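Local coordinates for protein diguanylate cyclase (Pseudomonas aeruginosa, PDB 5M3C) that pairs a GGDEF domain, which holds guanosine-5'-triphosphate and a calcium ion in this model, with an EAL domain carrying a second calcium ion, at residues Val37-Leu42 with Asn145-Met150. Numbering follows the deposited sequence.
Sequences VLFIDL and NADAAM. With CA (calcium ion), chain G; GTP (guanosine-5'-triphosphate), chain I.
Asp41 OD1 binds the calcium ion at 2.2 Å, while the same residue's CB rests 3.7 Å from Met150 SD. Leu42 O binds the metal at 2.3 Å, and each phosphate of guanosine-5'-triphosphate gives one oxygen; Asp84 completes the protein's share of the site. The Met150 chain leaves the helix with CG anti to its N (chi1 174°), then bends twice, which brings its sulfur against Asp41 CB and its CE to 3.8 Å from Asp41 OD2. Further back along the strand, Phe39 is the main apolar piece. Asp147 lies alongside its ring, pointing the same way: the helix residue's CA sits over the face, 4.0 Å from the ring centroid, and its carboxylate covers the rim of that face with the two planes 32° apart. Met150 CG comes up obliquely to Phe39 CD1 at 3.9 Å. Ala146 CB touches both Phe39 CB and Val37 CG1, 4.1 Å from each. No hydrogen bond joins 37-42 to 145-150, but Lys154, later on the same helix, bonds to Asp41 O and Leu42 O. Helix 139-155 thus packs on one sheet face along strand 35-43, as in the GGDEF-domain alpha/beta fold, whose metal-binding strand ends at the nucleotide site.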
loop_
_atom_site.group_PDB
_atom_site.type_symbol
_atom_site.label_atom_id
_atom_site.label_comp_id
_atom_site.label_asym_id
_atom_site.label_seq_id
_atom_site.Cartn_x
_atom_site.Cartn_y
_atom_site.Cartn_z
ATOM N N VAL B 37 -35.391 -15.969 -3.825
ATOM C CA VAL B 37 -35.336 -15.120 -5.000
ATOM C C VAL B 37 -34.004 -14.385 -4.976
ATOM O O VAL B 37 -33.668 -13.737 -3.981
ATOM C CB VAL B 37 -36.473 -14.085 -5.009
ATOM C CG1 VAL B 37 -36.319 -13.142 -6.192
ATOM C CG2 VAL B 37 -37.824 -14.783 -5.049
ATOM N N LEU B 38 -33.243 -14.505 -6.059
ATOM C CA LEU B 38 -31.923 -13.886 -6.145
ATOM C C LEU B 38 -31.908 -12.771 -7.180
ATOM O O LEU B 38 -32.332 -12.964 -8.318
ATOM C CB LEU B 38 -30.856 -14.928 -6.495
ATOM C CG LEU B 38 -30.346 -15.791 -5.335
ATOM C CD1 LEU B 38 -31.490 -16.525 -4.653
ATOM C CD2 LEU B 38 -29.295 -16.784 -5.807
ATOM N N PHE B 39 -31.410 -11.606 -6.772
ATOM C CA PHE B 39 -31.298 -10.446 -7.650
ATOM C C PHE B 39 -29.843 -10.221 -8.043
ATOM O O PHE B 39 -28.992 -9.981 -7.181
ATOM C CB PHE B 39 -31.826 -9.202 -6.939
ATOM C CG PHE B 39 -32.283 -8.121 -7.871
ATOM C CD1 PHE B 39 -31.373 -7.428 -8.646
ATOM C CD2 PHE B 39 -33.625 -7.795 -7.966
ATOM C CE1 PHE B 39 -31.794 -6.430 -9.505
ATOM C CE2 PHE B 39 -34.053 -6.801 -8.822
ATOM C CZ PHE B 39 -33.135 -6.115 -9.593
ATOM N N ILE B 40 -29.564 -10.294 -9.343
ATOM C CA ILE B 40 -28.194 -10.166 -9.843
ATOM C C ILE B 40 -28.033 -8.984 -10.793
ATOM O O ILE B 40 -28.631 -8.955 -11.861
ATOM C CB ILE B 40 -27.749 -11.430 -10.596
ATOM C CG1 ILE B 40 -27.745 -12.637 -9.653
ATOM C CG2 ILE B 40 -26.375 -11.215 -11.212
ATOM C CD1 ILE B 40 -27.354 -13.937 -10.325
ATOM N N ASP B 41 -27.199 -8.025 -10.405
ATOM C CA ASP B 41 -26.962 -6.827 -11.203
ATOM C C ASP B 41 -25.494 -6.759 -11.611
ATOM O O ASP B 41 -24.610 -6.699 -10.756
ATOM C CB ASP B 41 -27.351 -5.587 -10.395
ATOM C CG ASP B 41 -27.329 -4.313 -11.221
ATOM O OD1 ASP B 41 -26.457 -4.185 -12.104
ATOM O OD2 ASP B 41 -28.181 -3.430 -10.981
ATOM N N LEU B 42 -25.233 -6.772 -12.914
ATOM C CA LEU B 42 -23.861 -6.755 -13.415
ATOM C C LEU B 42 -23.090 -5.576 -12.832
ATOM O O LEU B 42 -23.654 -4.503 -12.620
ATOM C CB LEU B 42 -23.839 -6.695 -14.946
ATOM C CG LEU B 42 -24.385 -7.925 -15.683
ATOM C CD1 LEU B 42 -24.095 -7.840 -17.175
ATOM C CD2 LEU B 42 -23.811 -9.214 -15.111
ATOM N N ASN B 145 -37.360 -6.632 -1.807
ATOM C CA ASN B 145 -36.376 -6.956 -0.785
ATOM C C ASN B 145 -35.126 -7.589 -1.399
ATOM O O ASN B 145 -34.014 -7.318 -0.952
ATOM C CB ASN B 145 -36.995 -7.870 0.274
ATOM C CG ASN B 145 -38.118 -7.193 1.042
ATOM O OD1 ASN B 145 -38.342 -5.989 0.906
ATOM N ND2 ASN B 145 -38.831 -7.965 1.851
ATOM N N ALA B 146 -35.305 -8.422 -2.423
ATOM C CA ALA B 146 -34.158 -9.038 -3.101
ATOM C C ALA B 146 -33.319 -7.982 -3.814
ATOM O O ALA B 146 -32.102 -8.115 -3.935
ATOM C CB ALA B 146 -34.623 -10.097 -4.088
ATOM N N ASP B 147 -33.986 -6.936 -4.289
ATOM C CA ASP B 147 -33.320 -5.827 -4.963
ATOM C C ASP B 147 -32.502 -5.004 -3.971
ATOM O O ASP B 147 -31.362 -4.626 -4.247
ATOM C CB ASP B 147 -34.361 -4.933 -5.641
ATOM C CG ASP B 147 -33.756 -4.005 -6.669
ATOM O OD1 ASP B 147 -32.742 -4.386 -7.294
ATOM O OD2 ASP B 147 -34.304 -2.897 -6.859
ATOM N N ALA B 148 -33.092 -4.729 -2.812
ATOM C CA ALA B 148 -32.402 -3.986 -1.759
ATOM C C ALA B 148 -31.085 -4.663 -1.382
ATOM O O ALA B 148 -30.043 -4.010 -1.278
ATOM C CB ALA B 148 -33.296 -3.855 -0.537
ATOM N N ALA B 149 -31.140 -5.976 -1.180
ATOM C CA ALA B 149 -29.950 -6.753 -0.850
ATOM C C ALA B 149 -28.885 -6.592 -1.929
ATOM O O ALA B 149 -27.693 -6.527 -1.632
ATOM C CB ALA B 149 -30.308 -8.222 -0.677
ATOM N N MET B 150 -29.319 -6.532 -3.184
ATOM C CA MET B 150 -28.390 -6.333 -4.287
ATOM C C MET B 150 -27.705 -4.980 -4.151
ATOM O O MET B 150 -26.500 -4.873 -4.350
ATOM C CB MET B 150 -29.105 -6.432 -5.636
ATOM C CG MET B 150 -28.216 -6.096 -6.822
ATOM S SD MET B 150 -27.877 -4.330 -6.973
ATOM C CE MET B 150 -29.491 -3.733 -7.465
HETATM CA CA CA G . -25.065 -2.697 -13.045
HETATM P PG GTP I . -23.065 -0.587 -11.043
HETATM O O1G GTP I . -23.195 0.614 -10.138
HETATM O O2G GTP I . -22.074 -1.624 -10.574
HETATM O O3G GTP I . -24.383 -1.170 -11.493
HETATM O O3B GTP I . -22.363 -0.038 -12.385
HETATM P PB GTP I . -23.131 -0.032 -13.801
HETATM O O1B GTP I . -22.338 0.813 -14.769
HETATM O O2B GTP I . -23.477 -1.455 -14.173
HETATM O O3A GTP I . -24.468 0.777 -13.405
HETATM P PA GTP I . -25.873 0.565 -14.163
HETATM O O1A GTP I . -26.649 1.858 -14.092
HETATM O O2A GTP I . -26.505 -0.721 -13.682
HETATM O "O5'" GTP I . -25.413 0.356 -15.681
HETATM C "C5'" GTP I . -26.157 -0.526 -16.504
HETATM C "C4'" GTP I . -25.466 -0.584 -17.851
HETATM O "O4'" GTP I . -25.951 -1.705 -18.590
HETATM C "C3'" GTP I . -25.745 0.673 -18.669
HETATM O "O3'" GTP I . -24.523 1.312 -19.050
HETATM C "C2'" GTP I . -26.502 0.183 -19.885
HETATM O "O2'" GTP I . -26.105 0.860 -21.079
HETATM C "C1'" GTP I . -26.147 -1.292 -19.939
HETATM N N9 GTP I . -27.221 -2.055 -20.601
HETATM C C8 GTP I . -28.482 -2.211 -20.165
HETATM N N7 GTP I . -29.188 -2.975 -21.040
HETATM C C5 GTP I . -28.363 -3.310 -22.050
HETATM C C6 GTP I . -28.458 -4.095 -23.297
HETATM O O6 GTP I . -29.531 -4.647 -23.616
HETATM N N1 GTP I . -27.366 -4.200 -24.069
HETATM C C2 GTP I . -26.198 -3.614 -23.739
HETATM N N2 GTP I . -25.133 -3.760 -24.565
HETATM N N3 GTP I . -26.042 -2.880 -22.612
HETATM C C4 GTP I . -27.068 -2.699 -21.752
#